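Local coordinates for protein methionine gamma-lyase (Trichomonas vaginalis, PDB 1E5E) that is a pyridoxal-phosphate-dependent enzyme of the Cys/Met metabolism family, built as an assembly of four chains, at residues A[324-329]-A[370-375]; A[333-338]-A[350-355]. One frame throughout, in Å; residues are numbered along the deposited sequence.

Contact 1. Residues A[324-329]-A[370-375]. With PPJ (N-(hydroxy{3-hydroxy-2-methyl-5-[(phosphonooxy)methyl]pyridin-4-yl}methyl)norvaline), chain C.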
ATOM      1  N   LYS A 324       6.434  37.219   4.350  1.00 26.19           N
ATOM      2  CA  LYS A 324       6.545  36.640   3.020  1.00 27.56           C
ATOM      3  C   LYS A 324       7.989  36.532   2.554  1.00 27.18           C
ATOM      4  O   LYS A 324       8.406  35.488   2.034  1.00 27.26           O
ATOM      5  CB  LYS A 324       5.716  37.452   2.028  1.00 28.74           C
ATOM      6  CG  LYS A 324       4.220  37.315   2.340  1.00 30.17           C
ATOM      7  CD  LYS A 324       3.390  37.683   1.121  1.00 34.14           C
ATOM      8  CE  LYS A 324       3.362  39.208   0.932  1.00 37.37           C
ATOM      9  NZ  LYS A 324       2.936  39.594  -0.455  1.00 38.65           N
ATOM     10  N   LYS A 325       8.770  37.585   2.767  1.00 25.04           N
ATOM     11  CA  LYS A 325      10.162  37.532   2.343  1.00 24.69           C
ATOM     12  C   LYS A 325      10.903  36.415   3.075  1.00 24.24           C
ATOM     13  O   LYS A 325      11.817  35.818   2.508  1.00 23.35           O
ATOM     14  CB  LYS A 325      10.923  38.838   2.509  1.00 23.12           C
ATOM     15  N   LEU A 326      10.689  36.303   4.382  1.00 23.36           N
ATOM     16  CA  LEU A 326      11.409  35.257   5.114  1.00 23.78           C
ATOM     17  C   LEU A 326      10.977  33.871   4.634  1.00 24.29           C
ATOM     18  O   LEU A 326      11.827  33.048   4.376  1.00 24.75           O
ATOM     19  CB  LEU A 326      11.142  35.348   6.619  1.00 21.15           C
ATOM     20  CG  LEU A 326      11.670  34.179   7.468  1.00 21.73           C
ATOM     21  CD1 LEU A 326      13.187  34.189   7.514  1.00 19.76           C
ATOM     22  CD2 LEU A 326      11.048  34.244   8.863  1.00 19.99           C
ATOM     23  N   LEU A 327       9.664  33.633   4.501  1.00 24.74           N
ATOM     24  CA  LEU A 327       9.145  32.331   4.120  1.00 24.29           C
ATOM     25  C   LEU A 327       9.524  31.960   2.686  1.00 25.07           C
ATOM     26  O   LEU A 327       9.990  30.835   2.554  1.00 22.25           O
ATOM     27  CB  LEU A 327       7.656  32.156   4.360  1.00 21.47           C
ATOM     28  CG  LEU A 327       7.267  31.668   5.779  1.00 22.25           C
ATOM     29  CD1 LEU A 327       8.056  32.321   6.905  1.00 20.32           C
ATOM     30  CD2 LEU A 327       5.775  31.924   5.946  1.00 20.05           C
ATOM     31  N   ASP A 328       9.634  32.979   1.825  1.00 25.07           N
ATOM     32  CA  ASP A 328      10.086  32.676   0.482  1.00 26.00           C
ATOM     33  C   ASP A 328      11.581  32.440   0.429  1.00 26.33           C
ATOM     34  O   ASP A 328      11.966  31.943  -0.624  1.00 27.30           O
ATOM     35  CB  ASP A 328       9.740  33.814  -0.502  1.00 24.54           C
ATOM     36  CG  ASP A 328       8.232  33.934  -0.607  1.00 25.65           C
ATOM     37  OD1 ASP A 328       7.459  33.105  -0.077  1.00 24.58           O
ATOM     38  OD2 ASP A 328       7.742  34.911  -1.219  1.00 26.62           O
ATOM     39  N   ASN A 329      12.413  32.757   1.405  1.00 27.61           N
ATOM     40  CA  ASN A 329      13.855  32.546   1.217  1.00 28.76           C
ATOM     41  C   ASN A 329      14.461  31.433   2.064  1.00 26.94           C
ATOM     42  O   ASN A 329      15.674  31.263   2.238  1.00 24.99           O
ATOM     43  CB  ASN A 329      14.514  33.920   1.472  1.00 32.71           C
ATOM     44  CG  ASN A 329      14.212  34.861   0.308  1.00 36.83           C
ATOM     45  OD1 ASN A 329      14.580  34.574  -0.847  1.00 39.65           O
ATOM     46  ND2 ASN A 329      13.399  35.888   0.524  1.00 37.55           N
ATOM     47  N   GLY A 370       1.356  39.492  10.910  1.00 27.54           N
ATOM     48  CA  GLY A 370       2.820  39.360  10.955  1.00 26.02           C
ATOM     49  C   GLY A 370       3.207  37.987  11.573  1.00 25.19           C
ATOM     50  O   GLY A 370       4.376  37.616  11.732  1.00 24.35           O
ATOM     51  N   MET A 371       2.191  37.211  11.928  1.00 22.72           N
ATOM     52  CA  MET A 371       2.394  35.947  12.608  1.00 21.86           C
ATOM     53  C   MET A 371       2.793  34.807  11.659  1.00 21.29           C
ATOM     54  O   MET A 371       2.266  34.675  10.567  1.00 19.82           O
ATOM     55  CB  MET A 371       1.113  35.636  13.344  1.00 21.49           C
ATOM     56  CG  MET A 371       1.168  34.395  14.235  1.00 22.21           C
ATOM     57  SD  MET A 371      -0.233  34.471  15.352  1.00 23.02           S
ATOM     58  CE  MET A 371       0.292  35.540  16.667  1.00 20.91           C
ATOM     59  N   ILE A 372       3.810  34.070  12.070  1.00 18.95           N
ATOM     60  CA  ILE A 372       4.314  32.899  11.372  1.00 20.30           C
ATOM     61  C   ILE A 372       4.206  31.672  12.282  1.00 21.28           C
ATOM     62  O   ILE A 372       4.560  31.797  13.470  1.00 21.55           O
ATOM     63  CB  ILE A 372       5.797  33.117  11.003  1.00 19.47           C
ATOM     64  CG1 ILE A 372       5.874  34.247   9.984  1.00 19.90           C
ATOM     65  CG2 ILE A 372       6.430  31.852  10.408  1.00 19.70           C
ATOM     66  CD1 ILE A 372       7.225  34.886   9.764  1.00 20.07           C
ATOM     67  N   ARG A 373       3.753  30.525  11.782  1.00 20.15           N
ATOM     68  CA  ARG A 373       3.693  29.316  12.623  1.00 19.21           C
ATOM     69  C   ARG A 373       4.710  28.283  12.131  1.00 18.16           C
ATOM     70  O   ARG A 373       4.773  27.931  10.955  1.00 18.05           O
ATOM     71  CB  ARG A 373       2.275  28.743  12.665  1.00 20.09           C
ATOM     72  CG  ARG A 373       2.064  27.591  13.637  1.00 22.53           C
ATOM     73  CD  ARG A 373       0.769  26.809  13.318  1.00 22.74           C
ATOM     74  NE  ARG A 373       0.948  26.055  12.058  1.00 23.46           N
ATOM     75  CZ  ARG A 373      -0.050  25.388  11.446  1.00 22.50           C
ATOM     76  NH1 ARG A 373      -1.276  25.382  11.954  1.00 20.28           N
ATOM     77  NH2 ARG A 373       0.198  24.743  10.315  1.00 20.35           N
ATOM     78  N   LEU A 374       5.457  27.657  13.033  1.00 16.48           N
ATOM     79  CA  LEU A 374       6.532  26.749  12.685  1.00 16.95           C
ATOM     80  C   LEU A 374       6.307  25.436  13.431  1.00 17.20           C
ATOM     81  O   LEU A 374       6.028  25.556  14.621  1.00 14.90           O
ATOM     82  CB  LEU A 374       7.893  27.317  13.078  1.00 16.04           C
ATOM     83  CG  LEU A 374       9.147  26.460  13.004  1.00 17.99           C
ATOM     84  CD1 LEU A 374       9.541  26.106  11.565  1.00 15.01           C
ATOM     85  CD2 LEU A 374      10.297  27.207  13.710  1.00 15.45           C
ATOM     86  N   SER A 375       6.571  24.315  12.770  1.00 13.83           N
ATOM     87  CA  SER A 375       6.468  23.022  13.384  1.00 16.13           C
ATOM     88  C   SER A 375       7.853  22.403  13.173  1.00 16.41           C
ATOM     89  O   SER A 375       8.238  22.352  12.019  1.00 15.47           O
ATOM     90  CB  SER A 375       5.444  22.081  12.693  1.00 18.27           C
ATOM     91  OG  SER A 375       5.313  20.915  13.524  1.00 18.07           O
TER
HETATM   92  N1  PPJ C 405      -7.225  19.928  14.896  1.00 20.73           N
HETATM   93  C2  PPJ C 405      -6.075  20.633  14.867  1.00 20.37           C
HETATM   94  C6  PPJ C 405      -7.854  19.569  13.741  1.00 21.63           C
HETATM   95  C2A PPJ C 405      -5.572  21.412  15.923  1.00 18.06           C
HETATM   96  C3  PPJ C 405      -5.489  20.803  13.596  1.00 20.07           C
HETATM   97  O3  PPJ C 405      -4.457  21.603  13.573  1.00 18.32           O
HETATM   98  C4  PPJ C 405      -6.024  20.254  12.426  1.00 20.86           C
HETATM   99  C4A PPJ C 405      -5.349  20.499  11.193  1.00 22.62           C
HETATM  100  C5  PPJ C 405      -7.286  19.662  12.461  1.00 21.06           C
HETATM  101  N   PPJ C 405      -4.554  21.563  10.975  1.00 21.88           N
HETATM  102  C5A PPJ C 405      -7.862  18.918  11.381  1.00 19.42           C
HETATM  103  OP4 PPJ C 405      -7.246  17.788  11.267  1.00 19.64           O
HETATM  104  P   PPJ C 405      -7.264  17.220   9.779  1.00 17.93           P
HETATM  105  OP1 PPJ C 405      -6.556  15.795   9.886  1.00 18.71           O
HETATM  106  OP2 PPJ C 405      -6.481  18.197   8.851  1.00 18.37           O
HETATM  107  OP3 PPJ C 405      -8.748  17.043   9.232  1.00 18.41           O
HETATM  108  CA  PPJ C 405      -3.828  21.773   9.841  1.00 22.87           C
HETATM  109  CB  PPJ C 405      -4.403  21.579   8.502  1.00 22.76           C
HETATM  110  C   PPJ C 405      -3.020  22.949   9.895  1.00 21.53           C
HETATM  111  CG  PPJ C 405      -5.466  22.460   7.955  1.00 24.27           C
HETATM  112  CD  PPJ C 405      -4.860  23.402   7.026  1.00 23.92           C
HETATM  113  O   PPJ C 405      -3.121  23.692  10.938  1.00 21.82           O
HETATM  114  OXT PPJ C 405      -1.908  23.041   9.215  1.00 23.08           O
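Ile372 alone carries the strand's share of this contact, meeting Leu327 with both branches and Leu326 with only CD1, while Arg373, the next residue, points the other way and grips the bound PPJ. The setting is an alpha/beta layer: helix 319-328 packs against the mixed five-stranded sheet in which 371-375 is the middle strand; Ile372 faces the helix and Arg373 the other side of the sheet. On the helix side, CD1 of Ile372 rests against CD2 of Leu326 at 4.0 Å and against CD1 of Leu327 at 3.9 Å. That same Leu327 methyl also meets Ile372 CG2, again at 3.9 Å, and so sits against both ends of the isoleucine fork. Leu326 crosses the isoleucine at a slant, whereas Leu327 and Ile372 run past each other in opposite senses. With CG1 beside the backbone N (chi1 -66°) and CG2 anti to it, Ile372 spreads its two branches toward the helix. No hydrogen bond joins the segments; the buried join is purely apolar, and Ile346 of the adjoining strand 345-347 touches both Leu327 and Ile372. Across the sheet, the Arg373 chain is extended except for a bend at chi3 (70°), which turns the guanidinium edge-on to the PPJ carboxylate. Arg373 NH1 also hydrogen-bonds Asn158 OD1. Two nearly straight bonds form a bidentate clasp: Arg373 NH1 to PPJ O at 2.7 Å, and Arg373 NH2 to PPJ OXT at 2.9 Å.

Contact 2. Residues A[333-338]-A[350-355]; sequences ITLAVS and ASMTHA. With PPJ (N-(hydroxy{3-hydroxy-2-methyl-5-[(phosphonooxy)methyl]pyridin-4-yl}methyl)norvaline), chain C.
Thr353 lays its methyl CG2 over one face of the flat PPJ carboxylate, 3.5 Å from OXT, and the same methyl touches Val337 CG1 at 3.8 Å. At the rim, near the carboxylate plane, the backbone N of Ser338 donates to PPJ OXT at 2.7 Å, in a bent bond (144°). The other flat group, the His354 imidazole, is held through both ring nitrogens: ND1 pairs with Thr353 OG1 at 2.9 Å, and NE2 hydrogen-bonds Leu110 O. Gln347 NE2 also hydrogen-bonds Thr353 OG1, so the threonine hydroxyl is held by two partners, consistent with its methyl being turned to Val337 and PPJ. Val337 is the apolar hub. Its CG1 lies beside Met352 CB at 4.1 Å, and its CG2 approaches the PPJ chain end, CD, at 3.9 Å. Met352, extended beyond CG (chi2 178°), carries CE to a looser touch with Leu335 CD1. A type I turn from Met352 to Ala355 shapes the loop, while Val337 O hydrogen-bonds Thr34 OG1 of the second subunit. The chain after strand 334-335 and loop 350-355 thus line a PPJ pocket completed by Tyr56 and Arg58 of the second subunit, consistent with the intersubunit pockets of this pyridoxal-phosphate enzyme family.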
ATOM      1  N   ILE A 333      13.700  24.607   5.846  1.00 17.65           N
ATOM      2  CA  ILE A 333      12.344  24.555   6.388  1.00 18.45           C
ATOM      3  C   ILE A 333      11.372  24.596   5.199  1.00 19.43           C
ATOM      4  O   ILE A 333      11.679  25.286   4.218  1.00 19.88           O
ATOM      5  CB  ILE A 333      12.110  25.667   7.404  1.00 19.26           C
ATOM      6  CG1 ILE A 333      13.120  25.390   8.544  1.00 21.90           C
ATOM      7  CG2 ILE A 333      10.690  25.596   7.965  1.00 18.30           C
ATOM      8  CD1 ILE A 333      13.531  26.605   9.313  1.00 24.85           C
ATOM      9  N   THR A 334      10.330  23.791   5.239  1.00 17.36           N
ATOM     10  CA  THR A 334       9.421  23.630   4.123  1.00 17.92           C
ATOM     11  C   THR A 334       8.152  24.451   4.273  1.00 19.24           C
ATOM     12  O   THR A 334       7.557  24.472   5.351  1.00 18.29           O
ATOM     13  CB  THR A 334       9.040  22.126   3.991  1.00 17.41           C
ATOM     14  OG1 THR A 334      10.253  21.397   3.694  1.00 18.09           O
ATOM     15  CG2 THR A 334       8.076  21.898   2.840  1.00 15.12           C
ATOM     16  N   LEU A 335       7.818  25.194   3.227  1.00 18.74           N
ATOM     17  CA  LEU A 335       6.642  26.061   3.206  1.00 18.81           C
ATOM     18  C   LEU A 335       5.423  25.268   2.753  1.00 17.75           C
ATOM     19  O   LEU A 335       5.258  24.981   1.578  1.00 18.21           O
ATOM     20  CB  LEU A 335       6.912  27.171   2.174  1.00 17.95           C
ATOM     21  CG  LEU A 335       5.806  28.181   1.947  1.00 20.41           C
ATOM     22  CD1 LEU A 335       5.460  28.916   3.238  1.00 17.43           C
ATOM     23  CD2 LEU A 335       6.252  29.202   0.880  1.00 21.43           C
ATOM     24  N   ALA A 336       4.547  24.940   3.657  1.00 17.57           N
ATOM     25  CA  ALA A 336       3.354  24.168   3.391  1.00 17.72           C
ATOM     26  C   ALA A 336       2.527  24.172   4.659  1.00 18.16           C
ATOM     27  O   ALA A 336       3.135  24.409   5.719  1.00 19.89           O
ATOM     28  CB  ALA A 336       3.840  22.708   3.130  1.00 17.93           C
ATOM     29  N   VAL A 337       1.242  23.870   4.628  1.00 16.92           N
ATOM     30  CA  VAL A 337       0.484  23.809   5.877  1.00 17.20           C
ATOM     31  C   VAL A 337       0.677  22.395   6.448  1.00 19.04           C
ATOM     32  O   VAL A 337       1.435  21.603   5.890  1.00 19.01           O
ATOM     33  CB  VAL A 337      -0.981  24.186   5.691  1.00 19.17           C
ATOM     34  CG1 VAL A 337      -1.070  25.601   5.082  1.00 17.27           C
ATOM     35  CG2 VAL A 337      -1.691  23.202   4.745  1.00 15.13           C
ATOM     36  N   SER A 338      -0.012  22.068   7.530  1.00 18.26           N
ATOM     37  CA  SER A 338       0.180  20.855   8.270  1.00 18.73           C
ATOM     38  C   SER A 338       1.322  21.053   9.274  1.00 17.68           C
ATOM     39  O   SER A 338       1.939  22.120   9.296  1.00 18.19           O
ATOM     40  CB  SER A 338       0.466  19.580   7.430  1.00 18.98           C
ATOM     41  OG  SER A 338       0.006  18.499   8.252  1.00 19.27           O
ATOM     42  N   ALA A 350      -2.732  33.856   8.827  1.00 25.45           N
ATOM     43  CA  ALA A 350      -3.751  34.786   8.343  1.00 26.06           C
ATOM     44  C   ALA A 350      -4.033  34.602   6.860  1.00 25.70           C
ATOM     45  O   ALA A 350      -5.218  34.771   6.552  1.00 24.73           O
ATOM     46  CB  ALA A 350      -3.414  36.239   8.650  1.00 26.35           C
ATOM     47  N   SER A 351      -3.050  34.217   6.035  1.00 24.58           N
ATOM     48  CA  SER A 351      -3.391  34.004   4.628  1.00 25.38           C
ATOM     49  C   SER A 351      -3.554  32.534   4.243  1.00 26.78           C
ATOM     50  O   SER A 351      -3.785  32.246   3.036  1.00 25.99           O
ATOM     51  CB  SER A 351      -2.333  34.593   3.675  1.00 24.85           C
ATOM     52  OG  SER A 351      -1.111  33.864   3.798  1.00 24.81           O
ATOM     53  N   MET A 352      -3.275  31.617   5.172  1.00 25.40           N
ATOM     54  CA  MET A 352      -3.276  30.188   4.862  1.00 24.42           C
ATOM     55  C   MET A 352      -4.204  29.391   5.746  1.00 24.33           C
ATOM     56  O   MET A 352      -5.433  29.412   5.510  1.00 24.25           O
ATOM     57  CB  MET A 352      -1.834  29.618   4.923  1.00 23.70           C
ATOM     58  CG  MET A 352      -0.950  30.328   3.881  1.00 22.04           C
ATOM     59  SD  MET A 352       0.746  29.748   3.966  1.00 20.58           S
ATOM     60  CE  MET A 352       1.545  30.895   2.858  1.00 19.72           C
ATOM     61  N   THR A 353      -3.766  28.778   6.857  1.00 23.79           N
ATOM     62  CA  THR A 353      -4.659  27.967   7.671  1.00 23.79           C
ATOM     63  C   THR A 353      -5.847  28.715   8.263  1.00 24.93           C
ATOM     64  O   THR A 353      -6.885  28.135   8.577  1.00 23.35           O
ATOM     65  CB  THR A 353      -3.930  27.307   8.876  1.00 24.77           C
ATOM     66  OG1 THR A 353      -3.232  28.317   9.664  1.00 21.40           O
ATOM     67  CG2 THR A 353      -2.963  26.252   8.361  1.00 21.85           C
ATOM     68  N   HIS A 354      -5.718  30.026   8.496  1.00 25.13           N
ATOM     69  CA  HIS A 354      -6.813  30.753   9.150  1.00 25.56           C
ATOM     70  C   HIS A 354      -7.410  31.820   8.277  1.00 26.72           C
ATOM     71  O   HIS A 354      -8.227  32.625   8.751  1.00 26.29           O
ATOM     72  CB  HIS A 354      -6.317  31.349  10.481  1.00 24.44           C
ATOM     73  CG  HIS A 354      -6.129  30.296  11.540  1.00 23.87           C
ATOM     74  ND1 HIS A 354      -5.024  29.481  11.578  1.00 22.88           N
ATOM     75  CD2 HIS A 354      -6.904  29.958  12.611  1.00 23.24           C
ATOM     76  CE1 HIS A 354      -5.130  28.671  12.631  1.00 23.83           C
ATOM     77  NE2 HIS A 354      -6.265  28.944  13.287  1.00 23.02           N
ATOM     78  N   ALA A 355      -7.114  31.759   6.973  1.00 26.59           N
ATOM     79  CA  ALA A 355      -7.689  32.705   6.029  1.00 27.76           C
ATOM     80  C   ALA A 355      -9.208  32.547   5.962  1.00 29.23           C
ATOM     81  O   ALA A 355      -9.889  33.539   5.663  1.00 29.86           O
ATOM     82  CB  ALA A 355      -7.148  32.541   4.622  1.00 27.73           C
TER
HETATM   83  N1  PPJ C 405      -7.225  19.928  14.896  1.00 20.73           N
HETATM   84  C2  PPJ C 405      -6.075  20.633  14.867  1.00 20.37           C
HETATM   85  C6  PPJ C 405      -7.854  19.569  13.741  1.00 21.63           C
HETATM   86  C2A PPJ C 405      -5.572  21.412  15.923  1.00 18.06           C
HETATM   87  C3  PPJ C 405      -5.489  20.803  13.596  1.00 20.07           C
HETATM   88  O3  PPJ C 405      -4.457  21.603  13.573  1.00 18.32           O
HETATM   89  C4  PPJ C 405      -6.024  20.254  12.426  1.00 20.86           C
HETATM   90  C4A PPJ C 405      -5.349  20.499  11.193  1.00 22.62           C
HETATM   91  C5  PPJ C 405      -7.286  19.662  12.461  1.00 21.06           C
HETATM   92  N   PPJ C 405      -4.554  21.563  10.975  1.00 21.88           N
HETATM   93  C5A PPJ C 405      -7.862  18.918  11.381  1.00 19.42           C
HETATM   94  OP4 PPJ C 405      -7.246  17.788  11.267  1.00 19.64           O
HETATM   95  P   PPJ C 405      -7.264  17.220   9.779  1.00 17.93           P
HETATM   96  OP1 PPJ C 405      -6.556  15.795   9.886  1.00 18.71           O
HETATM   97  OP2 PPJ C 405      -6.481  18.197   8.851  1.00 18.37           O
HETATM   98  OP3 PPJ C 405      -8.748  17.043   9.232  1.00 18.41           O
HETATM   99  CA  PPJ C 405      -3.828  21.773   9.841  1.00 22.87           C
HETATM  100  CB  PPJ C 405      -4.403  21.579   8.502  1.00 22.76           C
HETATM  101  C   PPJ C 405      -3.020  22.949   9.895  1.00 21.53           C
HETATM  102  CG  PPJ C 405      -5.466  22.460   7.955  1.00 24.27           C
HETATM  103  CD  PPJ C 405      -4.860  23.402   7.026  1.00 23.92           C
HETATM  104  O   PPJ C 405      -3.121  23.692  10.938  1.00 21.82           O
HETATM  105  OXT PPJ C 405      -1.908  23.041   9.215  1.00 23.08           O

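The centres of the two contacts lie about 9 Å apart, and both reach the same mixed sheet, through strands 371-375 and 334-335. Along the chain, helix 319-328 leads directly to strand 334-335; strand 345-347 and the loop 350-355 follow, and strand 371-375 comes last, so contact 2 falls between the two halves of contact 1. In the sheet, 345-347 separates 334-335 from 371-375. The contacts also touch directly: Leu327 CD2 lies 4.1 Å from Leu335 CD1, and Leu374 CD1 lies 3.8 Å from Ile333 CG2. Both reach the second subunit, and they converge on the ligand, where Arg373 NH2 and Ser338 N both hydrogen-bond PPJ OXT.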